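Maltose operon transcriptional repressor (Staphylococcus aureus subsp. aureus Mu50, PDB 3HCW) probably represses transcription of the maltose operon by binding DNA, and probably senses a sugar through its periplasmic binding protein-like domain. Local coordinates at residues E174-Y179 against L208-E213. Sequence-based numbering, arbitrary orientation.
Sequences EVILNY and LSVLYE
Ser209 OG is held by two groups. Arg173 NH1, at the start of helix 173-187, donates a hydrogen bond to it, and the hydroxyl also bonds to the carbonyl oxygen of Ala236 of the second subunit. Arg173 NH2 forms a salt bridge with Glu213 OE2, so one guanidinium group ties two successive turns of helix 201-213 to the neighbouring helix. Val210, between these two residues, carries the apolar contact, and its CB points toward helix 173-187. Its two methyls divide the work. CG1, anti to the backbone N (chi1 163°), lies against the backbone of Leu177, 3.7 Å from Leu177 CA. The Leu177 side chain adds a looser touch, with CD1 4.2 Å from Val210 CG1. CG2 of Val210 meets the branch methyl of Ile176, at 3.8 Å from Ile176 CG2. The CG1 arm of Ile176 heads away from Val210. The helices come close here, with CA of Leu177 and CA of Val210 5.9 Å apart. Helix 173-187 is the crossover between parallel strands 163-169 and 194-198, which have strand 133-139 between them in the sheet. Helix 201-213 follows the second strand, as in the Rossmann-like subdomains of LacI/GalR-type repressors. Ile176 also packs on Thr169 of strand 163-169, and Met180, one turn further along, extends the packing to Val210 and Leu211.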
loop_
_atom_site.group_PDB
_atom_site.type_symbol
_atom_site.label_atom_id
_atom_site.label_comp_id
_atom_site.label_asym_id
_atom_site.label_seq_id
_atom_site.Cartn_x
_atom_site.Cartn_y
_atom_site.Cartn_z
ATOM N N GLU A 174 17.874 -11.913 -0.756
ATOM C CA GLU A 174 18.922 -12.931 -0.699
ATOM C C GLU A 174 18.438 -14.207 -0.009
ATOM O O GLU A 174 18.660 -15.314 -0.513
ATOM C CB GLU A 174 20.163 -12.375 0.014
ATOM C CG GLU A 174 21.365 -13.328 0.059
ATOM C CD GLU A 174 22.366 -12.975 1.158
ATOM O OE1 GLU A 174 23.009 -11.903 1.060
ATOM O OE2 GLU A 174 22.513 -13.770 2.116
ATOM N N VAL A 175 17.754 -14.041 1.121
ATOM C CA VAL A 175 17.291 -15.180 1.919
ATOM C C VAL A 175 16.207 -15.983 1.199
ATOM O O VAL A 175 16.303 -17.214 1.144
ATOM C CB VAL A 175 16.842 -14.752 3.340
ATOM C CG1 VAL A 175 16.498 -15.966 4.184
ATOM C CG2 VAL A 175 17.950 -13.978 4.026
ATOM N N ILE A 176 15.206 -15.293 0.643
ATOM C CA ILE A 176 14.145 -15.927 -0.153
ATOM C C ILE A 176 14.753 -16.655 -1.352
ATOM O O ILE A 176 14.436 -17.826 -1.596
ATOM C CB ILE A 176 13.087 -14.910 -0.704
ATOM C CG1 ILE A 176 12.532 -13.971 0.387
ATOM C CG2 ILE A 176 11.975 -15.644 -1.467
ATOM C CD1 ILE A 176 11.443 -14.528 1.242
ATOM N N LEU A 177 15.633 -15.955 -2.078
ATOM C CA LEU A 177 16.347 -16.505 -3.233
ATOM C C LEU A 177 17.030 -17.827 -2.927
ATOM O O LEU A 177 16.918 -18.765 -3.714
ATOM C CB LEU A 177 17.366 -15.499 -3.809
ATOM C CG LEU A 177 18.271 -15.911 -4.989
ATOM C CD1 LEU A 177 17.490 -16.406 -6.232
ATOM C CD2 LEU A 177 19.224 -14.774 -5.376
ATOM N N ASN A 178 17.708 -17.907 -1.783
ATOM C CA ASN A 178 18.401 -19.134 -1.391
ATOM C C ASN A 178 17.434 -20.297 -1.175
ATOM O O ASN A 178 17.699 -21.416 -1.615
ATOM C CB ASN A 178 19.253 -18.902 -0.140
ATOM C CG ASN A 178 19.853 -20.185 0.399
ATOM O OD1 ASN A 178 20.773 -20.749 -0.195
ATOM N ND2 ASN A 178 19.324 -20.663 1.521
ATOM N N TYR A 179 16.313 -20.017 -0.507
ATOM C CA TYR A 179 15.271 -21.019 -0.294
ATOM C C TYR A 179 14.643 -21.508 -1.603
ATOM O O TYR A 179 14.399 -22.698 -1.750
ATOM C CB TYR A 179 14.179 -20.498 0.651
ATOM C CG TYR A 179 14.574 -20.454 2.106
ATOM C CD1 TYR A 179 15.043 -21.596 2.764
ATOM C CD2 TYR A 179 14.463 -19.277 2.836
ATOM C CE1 TYR A 179 15.410 -21.551 4.106
ATOM C CE2 TYR A 179 14.817 -19.226 4.180
ATOM C CZ TYR A 179 15.293 -20.360 4.806
ATOM O OH TYR A 179 15.645 -20.299 6.137
ATOM N N LEU A 208 7.012 -13.877 -5.387
ATOM C CA LEU A 208 6.736 -13.820 -6.831
ATOM C C LEU A 208 7.898 -13.192 -7.591
ATOM O O LEU A 208 8.202 -13.601 -8.707
ATOM C CB LEU A 208 5.431 -13.054 -7.122
ATOM C CG LEU A 208 4.163 -13.572 -6.432
ATOM C CD1 LEU A 208 2.982 -12.629 -6.604
ATOM C CD2 LEU A 208 3.809 -14.972 -6.868
ATOM N N SER A 209 8.556 -12.221 -6.954
ATOM C CA SER A 209 9.694 -11.518 -7.536
ATOM C C SER A 209 10.877 -12.456 -7.717
ATOM O O SER A 209 11.530 -12.438 -8.764
ATOM C CB SER A 209 10.079 -10.332 -6.657
ATOM O OG SER A 209 11.047 -9.521 -7.303
ATOM N N VAL A 210 11.125 -13.293 -6.711
ATOM C CA VAL A 210 12.206 -14.268 -6.767
ATOM C C VAL A 210 11.862 -15.358 -7.792
ATOM O O VAL A 210 12.706 -15.747 -8.600
ATOM C CB VAL A 210 12.529 -14.825 -5.345
ATOM C CG1 VAL A 210 13.342 -16.107 -5.408
ATOM C CG2 VAL A 210 13.272 -13.753 -4.506
ATOM N N LEU A 211 10.603 -15.796 -7.788
ATOM C CA LEU A 211 10.096 -16.777 -8.766
ATOM C C LEU A 211 10.221 -16.270 -10.209
ATOM O O LEU A 211 10.518 -17.049 -11.114
ATOM C CB LEU A 211 8.642 -17.174 -8.442
ATOM C CG LEU A 211 8.283 -18.404 -7.607
ATOM C CD1 LEU A 211 9.342 -18.818 -6.582
ATOM C CD2 LEU A 211 6.936 -18.222 -6.941
ATOM N N TYR A 212 10.024 -14.968 -10.408
ATOM C CA TYR A 212 10.251 -14.337 -11.710
ATOM C C TYR A 212 11.726 -14.433 -12.091
ATOM O O TYR A 212 12.064 -14.829 -13.221
ATOM C CB TYR A 212 9.801 -12.871 -11.691
ATOM C CG TYR A 212 9.718 -12.231 -13.059
ATOM C CD1 TYR A 212 8.527 -12.258 -13.787
ATOM C CD2 TYR A 212 10.825 -11.592 -13.631
ATOM C CE1 TYR A 212 8.437 -11.668 -15.052
ATOM C CE2 TYR A 212 10.746 -11.015 -14.904
ATOM C CZ TYR A 212 9.543 -11.048 -15.600
ATOM O OH TYR A 212 9.450 -10.466 -16.850
ATOM N N GLU A 213 12.593 -14.113 -11.127
ATOM C CA GLU A 213 14.041 -14.117 -11.336
ATOM C C GLU A 213 14.570 -15.498 -11.747
ATOM O O GLU A 213 15.501 -15.593 -12.532
ATOM C CB GLU A 213 14.772 -13.573 -10.100
ATOM C CG GLU A 213 16.281 -13.371 -10.283
ATOM C CD GLU A 213 16.916 -12.457 -9.238
ATOM O OE1 GLU A 213 17.910 -11.780 -9.576
ATOM O OE2 GLU A 213 16.435 -12.414 -8.084
#